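Local coordinates for protein restriction endonuclease AspBHI (Azoarcus sp., PDB 4OC8) that cuts DNA in a modification-dependent way as a tetrameric restriction endonuclease, joining a PUA-related N-terminal domain to a PD-(D/E)XK-family nuclease domain, at residues L220-A225 with Q342-V347; E226-T231 with T357-I362; E239-R244 with T375-W380; N310-V315 with T336-R341; F330-T335 with P353-T358. All blocks are in the same frame, centred on the assembly; numbering follows the deposited sequence.

Contact 1. Residues L220-A225 with Q342-V347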
# COMPACT_ATOMS: atom_id res chain seq x y z
N LEU A 220 -14.21 -5.43 12.71
CA LEU A 220 -15.54 -4.98 12.34
C LEU A 220 -16.23 -5.92 11.37
O LEU A 220 -15.66 -6.30 10.35
CB LEU A 220 -15.44 -3.58 11.71
CG LEU A 220 -16.75 -2.97 11.20
CD1 LEU A 220 -17.64 -2.57 12.37
CD2 LEU A 220 -16.47 -1.78 10.29
N VAL A 221 -17.46 -6.30 11.70
CA VAL A 221 -18.31 -7.01 10.75
C VAL A 221 -19.45 -6.10 10.33
O VAL A 221 -20.23 -5.66 11.17
CB VAL A 221 -18.86 -8.33 11.33
CG1 VAL A 221 -20.07 -8.79 10.53
CG2 VAL A 221 -17.78 -9.40 11.33
N ARG A 222 -19.52 -5.80 9.04
CA ARG A 222 -20.55 -4.92 8.52
C ARG A 222 -21.88 -5.64 8.36
O ARG A 222 -21.93 -6.86 8.20
CB ARG A 222 -20.12 -4.30 7.19
CG ARG A 222 -19.22 -3.08 7.32
CD ARG A 222 -18.92 -2.48 5.95
NE ARG A 222 -18.01 -3.32 5.18
CZ ARG A 222 -17.70 -3.10 3.90
NH1 ARG A 222 -18.25 -2.09 3.25
NH2 ARG A 222 -16.85 -3.91 3.28
N SER A 223 -22.97 -4.87 8.40
CA SER A 223 -24.30 -5.42 8.17
C SER A 223 -24.64 -5.34 6.69
O SER A 223 -23.85 -4.87 5.88
CB SER A 223 -25.33 -4.65 8.99
OG SER A 223 -25.43 -3.31 8.54
N LYS A 224 -25.84 -5.81 6.35
CA LYS A 224 -26.30 -5.77 4.97
C LYS A 224 -26.49 -4.32 4.53
O LYS A 224 -26.06 -3.93 3.44
CB LYS A 224 -27.61 -6.55 4.85
CG LYS A 224 -28.17 -6.68 3.44
CD LYS A 224 -29.49 -7.43 3.47
CE LYS A 224 -30.30 -7.24 2.20
NZ LYS A 224 -31.71 -7.67 2.39
N ALA A 225 -27.11 -3.52 5.39
CA ALA A 225 -27.43 -2.14 5.05
C ALA A 225 -26.19 -1.30 4.80
O ALA A 225 -26.18 -0.42 3.94
CB ALA A 225 -28.26 -1.51 6.16
N GLN A 342 -22.36 -14.87 8.13
CA GLN A 342 -21.47 -16.02 8.34
C GLN A 342 -20.10 -15.86 7.67
O GLN A 342 -19.07 -16.09 8.29
CB GLN A 342 -22.14 -17.31 7.88
CG GLN A 342 -21.33 -18.57 8.19
CD GLN A 342 -21.99 -19.84 7.67
OE1 GLN A 342 -23.06 -19.80 7.06
NE2 GLN A 342 -21.34 -20.98 7.91
N ALA A 343 -20.10 -15.45 6.40
CA ALA A 343 -18.86 -15.32 5.63
C ALA A 343 -17.96 -14.19 6.16
O ALA A 343 -16.75 -14.37 6.29
CB ALA A 343 -19.17 -15.12 4.16
N TYR A 344 -18.57 -13.04 6.44
CA TYR A 344 -17.86 -11.90 7.00
C TYR A 344 -17.22 -12.30 8.32
O TYR A 344 -16.03 -12.06 8.55
CB TYR A 344 -18.83 -10.74 7.23
CG TYR A 344 -18.25 -9.37 6.93
CD1 TYR A 344 -16.99 -9.01 7.38
CD2 TYR A 344 -18.98 -8.45 6.20
CE1 TYR A 344 -16.47 -7.75 7.10
CE2 TYR A 344 -18.46 -7.19 5.91
CZ TYR A 344 -17.21 -6.85 6.36
OH TYR A 344 -16.71 -5.60 6.07
N GLN A 345 -18.03 -12.91 9.18
CA GLN A 345 -17.58 -13.36 10.50
C GLN A 345 -16.41 -14.32 10.36
O GLN A 345 -15.41 -14.19 11.07
CB GLN A 345 -18.73 -14.04 11.25
CG GLN A 345 -18.50 -14.20 12.75
CD GLN A 345 -18.70 -12.91 13.52
OE1 GLN A 345 -19.72 -12.23 13.37
NE2 GLN A 345 -17.72 -12.56 14.36
N GLU A 346 -16.53 -15.27 9.44
CA GLU A 346 -15.46 -16.25 9.22
C GLU A 346 -14.18 -15.55 8.79
O GLU A 346 -13.09 -15.84 9.31
CB GLU A 346 -15.89 -17.27 8.16
CG GLU A 346 -14.82 -18.28 7.77
CD GLU A 346 -15.38 -19.46 7.01
OE1 GLU A 346 -16.34 -20.09 7.51
OE2 GLU A 346 -14.87 -19.76 5.90
N VAL A 347 -14.31 -14.60 7.87
CA VAL A 347 -13.15 -13.88 7.34
C VAL A 347 -12.44 -13.02 8.40
O VAL A 347 -11.22 -13.07 8.50
CB VAL A 347 -13.54 -13.02 6.11
CG1 VAL A 347 -12.43 -12.03 5.77
CG2 VAL A 347 -13.84 -13.91 4.93
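R222 meets the hydroxyl of Y344 with the edge of its guanidinium. R222 NE donates to Y344 OH over 2.8 Å, a nearly straight bond at 167°, with the oxygen in the guanidinium plane. R222 NH2 adds a weak bond to Y344 OH at 3.3 Å. The phenol oxygen therefore accepts from two N-H groups of one arginine. The bend of the R222 chain at chi3 (-72°) turns these groups toward the hydroxyl. Guanidinium and ring planes stand 82° apart. NH1 makes a salt bridge with D361. NH2 divides its two weak bonds between Y344 OH and the L356 carbonyl. P293 of the second subunit packs on R222. Backbone of 220-225 lies over one face of the Y344 ring. V221 CA makes a CH-pi contact there, 4.3 Å from the centroid, and R222 N lies over the same face, also offset toward the rim. V221 CG1 packs 4.0 Å from Y344 CB. A phenylalanine in place of Y344 could keep the face contact but would probably leave R222 NE without its acceptor. At the margin, Q345 OE1 lies 4.0 Å from V221 CG2, while Q345 NE2 bonds to D349. The segment 220-225 leads into helix 224-227 and packs against helix 341-349. That helix in turn rests on helix 315-324 through A343 and V347, and L356 of strand 354-357 lies beside R222.

Contact 2. Residues E226-T231 with T357-I362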
# COMPACT_ATOMS: atom_id res chain seq x y z
N GLU A 226 -25.13 -1.60 5.55
CA GLU A 226 -23.89 -0.84 5.45
C GLU A 226 -23.14 -1.12 4.15
O GLU A 226 -22.48 -0.24 3.60
CB GLU A 226 -22.99 -1.13 6.66
CG GLU A 226 -23.54 -0.59 7.97
CD GLU A 226 -22.76 -1.07 9.18
OE1 GLU A 226 -22.08 -2.11 9.08
OE2 GLU A 226 -22.83 -0.40 10.24
N GLN A 227 -23.26 -2.35 3.66
CA GLN A 227 -22.54 -2.77 2.46
C GLN A 227 -23.27 -2.36 1.18
O GLN A 227 -22.65 -2.18 0.13
CB GLN A 227 -22.31 -4.28 2.47
CG GLN A 227 -21.46 -4.76 3.64
CD GLN A 227 -21.45 -6.27 3.77
OE1 GLN A 227 -21.13 -6.99 2.83
NE2 GLN A 227 -21.80 -6.76 4.95
N LEU A 228 -24.59 -2.22 1.27
CA LEU A 228 -25.39 -1.81 0.12
C LEU A 228 -25.63 -0.30 0.15
O LEU A 228 -25.63 0.31 1.22
CB LEU A 228 -26.73 -2.56 0.11
CG LEU A 228 -26.67 -4.08 0.14
CD1 LEU A 228 -28.08 -4.66 0.17
CD2 LEU A 228 -25.89 -4.63 -1.05
N PRO A 229 -25.83 0.30 -1.03
CA PRO A 229 -26.10 1.74 -1.12
C PRO A 229 -27.37 2.13 -0.38
O PRO A 229 -28.29 1.32 -0.28
CB PRO A 229 -26.28 1.96 -2.63
CG PRO A 229 -25.53 0.85 -3.26
CD PRO A 229 -25.71 -0.32 -2.36
N ALA A 230 -27.41 3.36 0.14
CA ALA A 230 -28.58 3.84 0.87
C ALA A 230 -29.60 4.48 -0.07
O ALA A 230 -30.73 4.00 -0.19
CB ALA A 230 -28.16 4.83 1.95
N THR A 231 -29.19 5.55 -0.74
CA THR A 231 -30.06 6.28 -1.66
C THR A 231 -30.38 5.44 -2.90
O THR A 231 -29.61 4.56 -3.27
CB THR A 231 -29.41 7.60 -2.09
OG1 THR A 231 -28.49 7.37 -3.17
CG2 THR A 231 -28.66 8.24 -0.92
N THR A 357 -14.78 -5.66 -0.95
CA THR A 357 -15.33 -4.49 -1.62
C THR A 357 -16.78 -4.74 -2.01
O THR A 357 -17.04 -5.45 -2.98
CB THR A 357 -14.53 -4.16 -2.88
OG1 THR A 357 -13.13 -4.25 -2.60
CG2 THR A 357 -14.85 -2.76 -3.37
N THR A 358 -17.70 -4.17 -1.26
CA THR A 358 -19.12 -4.36 -1.51
C THR A 358 -19.70 -3.22 -2.34
O THR A 358 -18.97 -2.35 -2.81
CB THR A 358 -19.90 -4.49 -0.19
OG1 THR A 358 -19.88 -3.24 0.51
CG2 THR A 358 -19.29 -5.57 0.66
N ALA A 359 -21.02 -3.22 -2.51
CA ALA A 359 -21.69 -2.27 -3.39
C ALA A 359 -21.46 -0.81 -2.98
O ALA A 359 -21.18 0.04 -3.83
CB ALA A 359 -23.18 -2.57 -3.46
N GLN A 360 -21.58 -0.53 -1.69
CA GLN A 360 -21.34 0.82 -1.18
C GLN A 360 -19.92 1.26 -1.52
O GLN A 360 -19.68 2.40 -1.92
CB GLN A 360 -21.58 0.86 0.33
CG GLN A 360 -21.38 2.24 0.95
CD GLN A 360 -22.14 3.32 0.22
OE1 GLN A 360 -23.33 3.18 -0.07
NE2 GLN A 360 -21.46 4.42 -0.08
N ASP A 361 -18.98 0.33 -1.38
CA ASP A 361 -17.59 0.60 -1.67
C ASP A 361 -17.39 0.93 -3.15
O ASP A 361 -16.64 1.84 -3.50
CB ASP A 361 -16.71 -0.57 -1.24
CG ASP A 361 -16.72 -0.78 0.26
OD1 ASP A 361 -16.84 0.22 1.00
OD2 ASP A 361 -16.62 -1.95 0.71
N ILE A 362 -18.08 0.19 -4.02
CA ILE A 362 -18.05 0.48 -5.44
C ILE A 362 -18.60 1.88 -5.71
O ILE A 362 -18.06 2.63 -6.53
CB ILE A 362 -18.82 -0.57 -6.26
CG1 ILE A 362 -18.17 -1.94 -6.11
CG2 ILE A 362 -18.87 -0.18 -7.73
CD1 ILE A 362 -18.84 -3.03 -6.92
O HOH W 1 -24.78 5.28 -0.77
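The carbonyl group of Q227 takes two donors from the segment 357-362. T358 OG1 comes in the carbonyl plane, on a lone pair, at 3.0 Å from Q227 O. Q360 N reaches Q227 O at 2.7 Å, tilted 29° from that plane. At the amide of Q360, OE1 lies 3.3 Å from P229 CA and accepts from a water at 2.6 Å. That water is also weakly bonded to A230 N. The carboxylate of D361 takes T358 N on the anti side of OD2, tilted out of its plane. T358 is the N-cap residue of helix 359-368. Its N-H bond to D361 is one half of a capping box; the other half is missing: OG1 makes no capping bond and instead donates to Q227 O (chi1 67°). The C-terminal end of the short helix 224-227 meets the N-terminus of helix 359-368. The T358 and Q227 side chains cross at about a right angle, with T358 CG2 against the Q227 chain; Q227 OE1 itself is bonded to V339 N. With an alanine in place of T358, Q227 O would probably keep only the Q360 N bond, and a gap would open beside the Q227 chain. A359 CB fits against P229 CD at 3.6 Å, with L228 CD2 a little farther off.

Contact 3. Residues E239-R244 with T375-W380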
# COMPACT_ATOMS: atom_id res chain seq x y z
N GLU A 239 -26.80 -0.85 -10.40
CA GLU A 239 -27.66 -1.59 -11.31
C GLU A 239 -27.18 -1.48 -12.76
O GLU A 239 -27.26 -2.46 -13.50
CB GLU A 239 -29.12 -1.13 -11.18
CG GLU A 239 -30.11 -1.99 -11.96
CD GLU A 239 -29.92 -3.48 -11.72
OE1 GLU A 239 -29.69 -3.89 -10.56
OE2 GLU A 239 -30.01 -4.25 -12.70
N VAL A 240 -26.69 -0.31 -13.15
CA VAL A 240 -26.14 -0.14 -14.49
C VAL A 240 -25.00 -1.14 -14.73
O VAL A 240 -24.90 -1.77 -15.79
CB VAL A 240 -25.64 1.29 -14.76
CG1 VAL A 240 -25.00 1.40 -16.13
CG2 VAL A 240 -26.78 2.28 -14.64
N ILE A 241 -24.16 -1.30 -13.70
CA ILE A 241 -23.06 -2.26 -13.76
C ILE A 241 -23.58 -3.69 -13.89
O ILE A 241 -23.15 -4.42 -14.78
CB ILE A 241 -22.13 -2.15 -12.53
CG1 ILE A 241 -21.48 -0.77 -12.48
CG2 ILE A 241 -21.06 -3.24 -12.58
CD1 ILE A 241 -20.60 -0.56 -11.27
N ARG A 242 -24.49 -4.08 -13.00
CA ARG A 242 -25.09 -5.42 -13.06
C ARG A 242 -25.68 -5.73 -14.44
O ARG A 242 -25.62 -6.86 -14.93
CB ARG A 242 -26.20 -5.59 -12.02
CG ARG A 242 -25.74 -5.72 -10.59
CD ARG A 242 -26.92 -6.07 -9.70
NE ARG A 242 -26.72 -5.68 -8.31
CZ ARG A 242 -27.16 -4.54 -7.77
NH1 ARG A 242 -27.83 -3.67 -8.52
NH2 ARG A 242 -26.93 -4.27 -6.49
N GLN A 243 -26.27 -4.71 -15.06
CA GLN A 243 -26.87 -4.85 -16.38
C GLN A 243 -25.82 -4.97 -17.48
O GLN A 243 -26.02 -5.69 -18.45
CB GLN A 243 -27.81 -3.68 -16.67
CG GLN A 243 -29.11 -3.73 -15.89
CD GLN A 243 -29.88 -5.01 -16.16
OE1 GLN A 243 -30.30 -5.27 -17.29
NE2 GLN A 243 -30.05 -5.83 -15.13
N ARG A 244 -24.71 -4.25 -17.33
CA ARG A 244 -23.66 -4.27 -18.35
C ARG A 244 -23.08 -5.67 -18.58
O ARG A 244 -22.68 -6.00 -19.70
CB ARG A 244 -22.55 -3.28 -17.99
CG ARG A 244 -21.37 -3.28 -18.95
CD ARG A 244 -21.79 -2.87 -20.35
NE ARG A 244 -22.17 -1.47 -20.41
CZ ARG A 244 -21.48 -0.54 -21.08
NH1 ARG A 244 -20.39 -0.88 -21.75
NH2 ARG A 244 -21.90 0.72 -21.08
N THR A 375 -25.34 7.74 -16.87
CA THR A 375 -24.69 7.99 -18.14
C THR A 375 -23.18 7.93 -17.96
O THR A 375 -22.46 7.34 -18.78
CB THR A 375 -25.06 9.37 -18.72
OG1 THR A 375 -26.43 9.65 -18.44
CG2 THR A 375 -24.82 9.39 -20.23
N GLN A 376 -22.71 8.54 -16.88
CA GLN A 376 -21.29 8.53 -16.55
C GLN A 376 -20.78 7.12 -16.27
O GLN A 376 -19.67 6.78 -16.67
CB GLN A 376 -21.00 9.46 -15.36
CG GLN A 376 -21.07 10.93 -15.71
CD GLN A 376 -20.90 11.83 -14.51
OE1 GLN A 376 -20.98 11.37 -13.36
NE2 GLN A 376 -20.66 13.11 -14.76
N VAL A 377 -21.59 6.32 -15.58
CA VAL A 377 -21.27 4.92 -15.35
C VAL A 377 -21.12 4.20 -16.69
O VAL A 377 -20.20 3.41 -16.88
CB VAL A 377 -22.35 4.20 -14.52
CG1 VAL A 377 -22.03 2.72 -14.38
CG2 VAL A 377 -22.49 4.83 -13.15
N ASP A 378 -22.05 4.48 -17.60
CA ASP A 378 -22.01 3.88 -18.93
C ASP A 378 -20.73 4.22 -19.69
O ASP A 378 -20.07 3.33 -20.24
CB ASP A 378 -23.24 4.29 -19.75
CG ASP A 378 -24.44 3.40 -19.49
OD1 ASP A 378 -24.23 2.18 -19.28
OD2 ASP A 378 -25.58 3.91 -19.50
N ALA A 379 -20.38 5.50 -19.70
CA ALA A 379 -19.15 5.95 -20.35
C ALA A 379 -17.92 5.30 -19.71
O ALA A 379 -16.99 4.90 -20.41
CB ALA A 379 -19.04 7.46 -20.28
N TRP A 380 -17.94 5.21 -18.39
CA TRP A 380 -16.86 4.59 -17.63
C TRP A 380 -16.66 3.13 -18.04
O TRP A 380 -15.53 2.70 -18.30
CB TRP A 380 -17.16 4.68 -16.13
CG TRP A 380 -16.13 4.04 -15.26
CD1 TRP A 380 -14.85 4.47 -15.06
CD2 TRP A 380 -16.29 2.87 -14.45
NE1 TRP A 380 -14.20 3.63 -14.19
CE2 TRP A 380 -15.06 2.63 -13.80
CE3 TRP A 380 -17.35 1.99 -14.22
CZ2 TRP A 380 -14.87 1.57 -12.93
CZ3 TRP A 380 -17.16 0.92 -13.35
CH2 TRP A 380 -15.92 0.72 -12.72
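V240 and V377 reach toward each other tip to tip, with CG1 of V240 3.7 Å from CG1 of V377. Each valine points CG1 at the other helix because that methyl is anti to its backbone N (chi1 177° in V240, 176° in V377). V377 CG1 also lies 4.0 Å from I241 CG1, so it fits the hollow between V240 and I241. The isoleucine crosses V377 at about a right angle. In return, V240 CG1 touches both V377 CG1 and the D378 carboxylate. Farther along, I241 CD1 comes within 4.3 Å of W380 CZ3, an oblique approach to the indole. R244 and D378 meet at the margin of the contact. The bent R244 chain brings NH2 to D378 OD1 at 3.3 Å, a salt bridge with the oxygen in the guanidinium plane. NH2 comes to the anti side of OD1, tilted out of the carboxylate plane. R244 has a second acidic partner in D382, through NH1. The axes of the two helical segments approach to 9.9 Å and cross at -39°, running roughly in the same direction. Helix 232-244 packs on helix 374-386 here. Their inner side continues into other helices: I241 also touches I362 and L366 of helix 359-368 and F252 of helix 251-263, while W380 covers C255 and L259.

Contact 4. Residues N310-V315 with T336-R341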
# COMPACT_ATOMS: atom_id res chain seq x y z
N ASN A 310 -30.25 -8.98 -3.70
CA ASN A 310 -31.03 -10.03 -3.04
C ASN A 310 -30.24 -11.32 -2.83
O ASN A 310 -30.69 -12.22 -2.12
CB ASN A 310 -32.33 -10.31 -3.82
CG ASN A 310 -32.08 -10.68 -5.28
OD1 ASN A 310 -31.33 -10.01 -5.99
ND2 ASN A 310 -32.73 -11.75 -5.74
N ASN A 311 -29.07 -11.40 -3.45
CA ASN A 311 -28.24 -12.60 -3.37
C ASN A 311 -26.90 -12.29 -2.73
O ASN A 311 -26.06 -11.63 -3.33
CB ASN A 311 -28.02 -13.20 -4.75
CG ASN A 311 -29.31 -13.51 -5.47
OD1 ASN A 311 -29.67 -12.86 -6.45
ND2 ASN A 311 -30.04 -14.51 -4.97
N ALA A 312 -26.71 -12.79 -1.52
CA ALA A 312 -25.51 -12.49 -0.75
C ALA A 312 -24.30 -13.25 -1.25
O ALA A 312 -24.44 -14.28 -1.92
CB ALA A 312 -25.74 -12.80 0.72
N VAL A 313 -23.11 -12.76 -0.93
CA VAL A 313 -21.90 -13.54 -1.14
C VAL A 313 -21.66 -14.36 0.11
O VAL A 313 -21.56 -13.82 1.22
CB VAL A 313 -20.69 -12.65 -1.46
CG1 VAL A 313 -19.40 -13.44 -1.33
CG2 VAL A 313 -20.83 -12.07 -2.86
N GLY A 314 -21.58 -15.67 -0.05
CA GLY A 314 -21.51 -16.55 1.10
C GLY A 314 -20.20 -17.28 1.29
O GLY A 314 -19.19 -16.97 0.65
N VAL A 315 -20.22 -18.26 2.18
CA VAL A 315 -19.05 -19.05 2.54
C VAL A 315 -18.37 -19.70 1.33
O VAL A 315 -17.15 -19.79 1.28
CB VAL A 315 -19.44 -20.13 3.57
CG1 VAL A 315 -18.24 -20.99 3.94
CG2 VAL A 315 -20.04 -19.48 4.80
N THR A 336 -21.00 -6.54 -6.52
CA THR A 336 -22.08 -5.56 -6.64
C THR A 336 -23.20 -5.85 -5.64
O THR A 336 -24.26 -5.25 -5.69
CB THR A 336 -22.66 -5.54 -8.07
OG1 THR A 336 -22.77 -6.88 -8.57
CG2 THR A 336 -21.76 -4.73 -8.99
N SER A 337 -22.94 -6.79 -4.73
CA SER A 337 -23.88 -7.10 -3.66
C SER A 337 -23.19 -7.01 -2.31
O SER A 337 -22.18 -6.32 -2.18
CB SER A 337 -24.44 -8.50 -3.86
OG SER A 337 -25.26 -8.89 -2.77
N TYR A 338 -23.72 -7.71 -1.32
CA TYR A 338 -23.14 -7.72 0.02
C TYR A 338 -22.65 -9.11 0.41
O TYR A 338 -23.06 -10.11 -0.18
CB TYR A 338 -24.15 -7.22 1.04
CG TYR A 338 -25.19 -8.25 1.43
CD1 TYR A 338 -26.23 -8.58 0.57
CD2 TYR A 338 -25.14 -8.89 2.66
CE1 TYR A 338 -27.19 -9.52 0.92
CE2 TYR A 338 -26.09 -9.82 3.02
CZ TYR A 338 -27.11 -10.13 2.15
OH TYR A 338 -28.05 -11.07 2.51
N VAL A 339 -21.78 -9.17 1.41
CA VAL A 339 -21.32 -10.43 1.98
C VAL A 339 -22.09 -10.72 3.26
O VAL A 339 -22.17 -9.87 4.15
CB VAL A 339 -19.82 -10.36 2.31
CG1 VAL A 339 -19.35 -11.66 2.93
CG2 VAL A 339 -19.02 -10.04 1.07
N ASP A 340 -22.67 -11.92 3.36
CA ASP A 340 -23.54 -12.24 4.50
C ASP A 340 -22.79 -12.34 5.83
O ASP A 340 -21.56 -12.32 5.86
CB ASP A 340 -24.39 -13.50 4.25
CG ASP A 340 -23.58 -14.81 4.25
OD1 ASP A 340 -22.42 -14.83 4.73
OD2 ASP A 340 -24.12 -15.83 3.78
N ARG A 341 -23.56 -12.48 6.91
CA ARG A 341 -23.01 -12.52 8.26
C ARG A 341 -21.99 -13.64 8.46
O ARG A 341 -20.87 -13.38 8.91
CB ARG A 341 -24.15 -12.64 9.29
CG ARG A 341 -23.70 -12.55 10.75
CD ARG A 341 -22.89 -11.30 11.02
NE ARG A 341 -23.65 -10.07 10.78
CZ ARG A 341 -24.22 -9.35 11.74
NH1 ARG A 341 -24.12 -9.73 13.01
NH2 ARG A 341 -24.90 -8.25 11.43
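V313 and V339 pair through a single beta bridge, the tight, buried part of this contact. V313 N donates to Y338 O at 2.8 Å. D340 N returns a bond to V313 O at 3.1 Å. The two bonds bind both polar backbone atoms of V313 to the segment 336-341. The valine side chains cross obliquely, with V313 CB 4.0 Å from V339 CG2. S337 is buried too. Its hydroxyl donates to N311 O at 2.9 Å, approaching from above the carbonyl plane. A chi1 of 174° swings the S337 hydroxyl away from its own N-H and toward N311 O. G308 O is a weak alternative acceptor.

The outer part is more exposed, though still in close contact where A312 meets Y338. A312 CB lies over one face of the Y338 ring, close to CZ, and its other neighbour is D340 CB at 3.8 Å. A312, Y338 and D340 are all partly exposed, and N311 is exposed to solvent. The loose side is at G314 and D340, where D340 OD2 comes no nearer than 3.8 Å to G314 CA. D340 OD1 caps the N-H of A343, in helix 341-349.

Both segments are loops that lead into helices. G314 is the N-cap residue of helix 315-324, and D340 that of helix 341-349. Each loop follows a strand of the nuclease sheet, 294-305 and 330-335. V313 packs on T335 and V339 on L333 of the latter. Y338 also packs against K224 and Q227 of helix 224-227.

Contact 5. Residues F330-T335 with P353-T358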
# COMPACT_ATOMS: atom_id res chain seq x y z
N PHE A 330 -2.36 -11.67 -0.29
CA PHE A 330 -3.75 -11.38 0.04
C PHE A 330 -4.73 -11.57 -1.12
O PHE A 330 -4.35 -11.97 -2.22
CB PHE A 330 -3.87 -9.97 0.63
CG PHE A 330 -3.55 -8.87 -0.34
CD1 PHE A 330 -2.24 -8.56 -0.65
CD2 PHE A 330 -4.57 -8.13 -0.92
CE1 PHE A 330 -1.94 -7.54 -1.54
CE2 PHE A 330 -4.29 -7.11 -1.81
CZ PHE A 330 -2.97 -6.81 -2.12
N GLY A 331 -6.00 -11.29 -0.85
CA GLY A 331 -7.04 -11.38 -1.86
C GLY A 331 -8.00 -10.21 -1.82
O GLY A 331 -8.27 -9.66 -0.76
N VAL A 332 -8.52 -9.83 -2.99
CA VAL A 332 -9.55 -8.80 -3.08
C VAL A 332 -10.83 -9.42 -3.64
O VAL A 332 -10.79 -10.14 -4.63
CB VAL A 332 -9.14 -7.64 -4.02
CG1 VAL A 332 -10.13 -6.49 -3.91
CG2 VAL A 332 -7.74 -7.15 -3.70
N LEU A 333 -11.95 -9.13 -2.99
CA LEU A 333 -13.24 -9.61 -3.45
C LEU A 333 -14.13 -8.43 -3.78
O LEU A 333 -14.57 -7.72 -2.88
CB LEU A 333 -13.92 -10.48 -2.39
CG LEU A 333 -15.33 -10.96 -2.75
CD1 LEU A 333 -15.41 -12.47 -2.67
CD2 LEU A 333 -16.37 -10.32 -1.85
N VAL A 334 -14.38 -8.23 -5.06
CA VAL A 334 -15.27 -7.16 -5.50
C VAL A 334 -16.65 -7.73 -5.80
O VAL A 334 -16.77 -8.75 -6.47
CB VAL A 334 -14.72 -6.45 -6.74
CG1 VAL A 334 -15.67 -5.36 -7.22
CG2 VAL A 334 -13.34 -5.87 -6.44
N THR A 335 -17.69 -7.09 -5.29
CA THR A 335 -19.05 -7.56 -5.53
C THR A 335 -20.05 -6.41 -5.60
O THR A 335 -19.96 -5.44 -4.85
CB THR A 335 -19.51 -8.54 -4.44
OG1 THR A 335 -20.92 -8.77 -4.57
CG2 THR A 335 -19.23 -7.98 -3.06
N PRO A 353 -6.44 -12.59 5.04
CA PRO A 353 -6.07 -11.31 4.41
C PRO A 353 -6.93 -11.03 3.17
O PRO A 353 -6.41 -11.00 2.06
CB PRO A 353 -4.61 -11.52 4.02
CG PRO A 353 -4.47 -12.98 3.84
CD PRO A 353 -5.42 -13.63 4.81
N VAL A 354 -8.23 -10.83 3.37
CA VAL A 354 -9.15 -10.63 2.26
C VAL A 354 -9.89 -9.31 2.35
O VAL A 354 -10.62 -9.07 3.31
CB VAL A 354 -10.18 -11.78 2.18
CG1 VAL A 354 -11.31 -11.41 1.24
CG2 VAL A 354 -9.52 -13.06 1.74
N ILE A 355 -9.71 -8.46 1.34
CA ILE A 355 -10.45 -7.19 1.25
C ILE A 355 -11.84 -7.44 0.69
O ILE A 355 -11.98 -8.08 -0.34
CB ILE A 355 -9.74 -6.19 0.32
CG1 ILE A 355 -8.32 -5.91 0.80
CG2 ILE A 355 -10.53 -4.89 0.24
CD1 ILE A 355 -7.53 -5.04 -0.13
N LEU A 356 -12.85 -6.92 1.36
CA LEU A 356 -14.23 -7.10 0.92
C LEU A 356 -14.80 -5.79 0.37
O LEU A 356 -15.26 -4.94 1.13
CB LEU A 356 -15.11 -7.62 2.06
CG LEU A 356 -14.74 -8.99 2.66
CD1 LEU A 356 -15.56 -9.25 3.90
CD2 LEU A 356 -14.94 -10.10 1.63
N THR A 357 -14.78 -5.66 -0.95
CA THR A 357 -15.33 -4.49 -1.62
C THR A 357 -16.78 -4.74 -2.01
O THR A 357 -17.04 -5.45 -2.98
CB THR A 357 -14.53 -4.16 -2.88
OG1 THR A 357 -13.13 -4.25 -2.60
CG2 THR A 357 -14.85 -2.76 -3.37
N THR A 358 -17.70 -4.17 -1.26
CA THR A 358 -19.12 -4.36 -1.51
C THR A 358 -19.70 -3.22 -2.34
O THR A 358 -18.97 -2.35 -2.81
CB THR A 358 -19.90 -4.49 -0.19
OG1 THR A 358 -19.88 -3.24 0.51
CG2 THR A 358 -19.29 -5.57 0.66
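F330 and P353 touch at the start of a parallel pair of strands, 330-335 and 354-357; P353 just precedes the second. With helix 341-349 between them, the strands form a beta-alpha-beta crossover of the nuclease domain. Five backbone hydrogen bonds join the two segments, from G331 N to P353 O at one end to T335 N at the other. The two strand axes run 13° apart. I355 shows how the side chains follow this register. Its CB lies 3.9 Å from G331 O, and CG1 stays beside the same oxygen at 4.1 Å. A chi1 of -58° keeps CG1 beside its own backbone N, from where the extended chain carries CD1 to V332 and F330. That tip is 4.2 Å from V332 CG2 and equally far from F330 CE2. I355 and V332 lie side by side, pointing the same way. V334 and T357 share this face, which helix 251-263 covers through A256, T260 and L263. On the opposite face L333 CD2 meets L356 CD2 at 3.8 Å, and L321 of helix 315-324 packs on L333 and V354. Strand 354-357 is outermost in the sheet of this chain; I296 of the second subunit packs on F330, P353 and I355. The last bond, T335 N to T357 O, is 2.9 Å long.

How the contacts relate
Contacts 1, 2, 4 and 5 cluster, with centres 9 to 13 Å apart. Contact 5 includes strand 354-357, outermost in this chain's sheet, and it shares T357 and T358 with contact 2. R222 of contact 1 ties into contact 2 through R222 NH1 to D361 OD2, a 3.0 Å salt bridge. Q227 of contact 2 reaches contact 4 through OE1, 2.7 Å from V339 N. Contact 3 lies farther out, about 16 Å from contact 2 and 27 Å from contact 1 between centres. It still touches contact 4, with R242 NH2 3.0 Å from T336 O. Contacts 1, 2 and 5 also meet the second subunit, at its residues P293, A294 and I296.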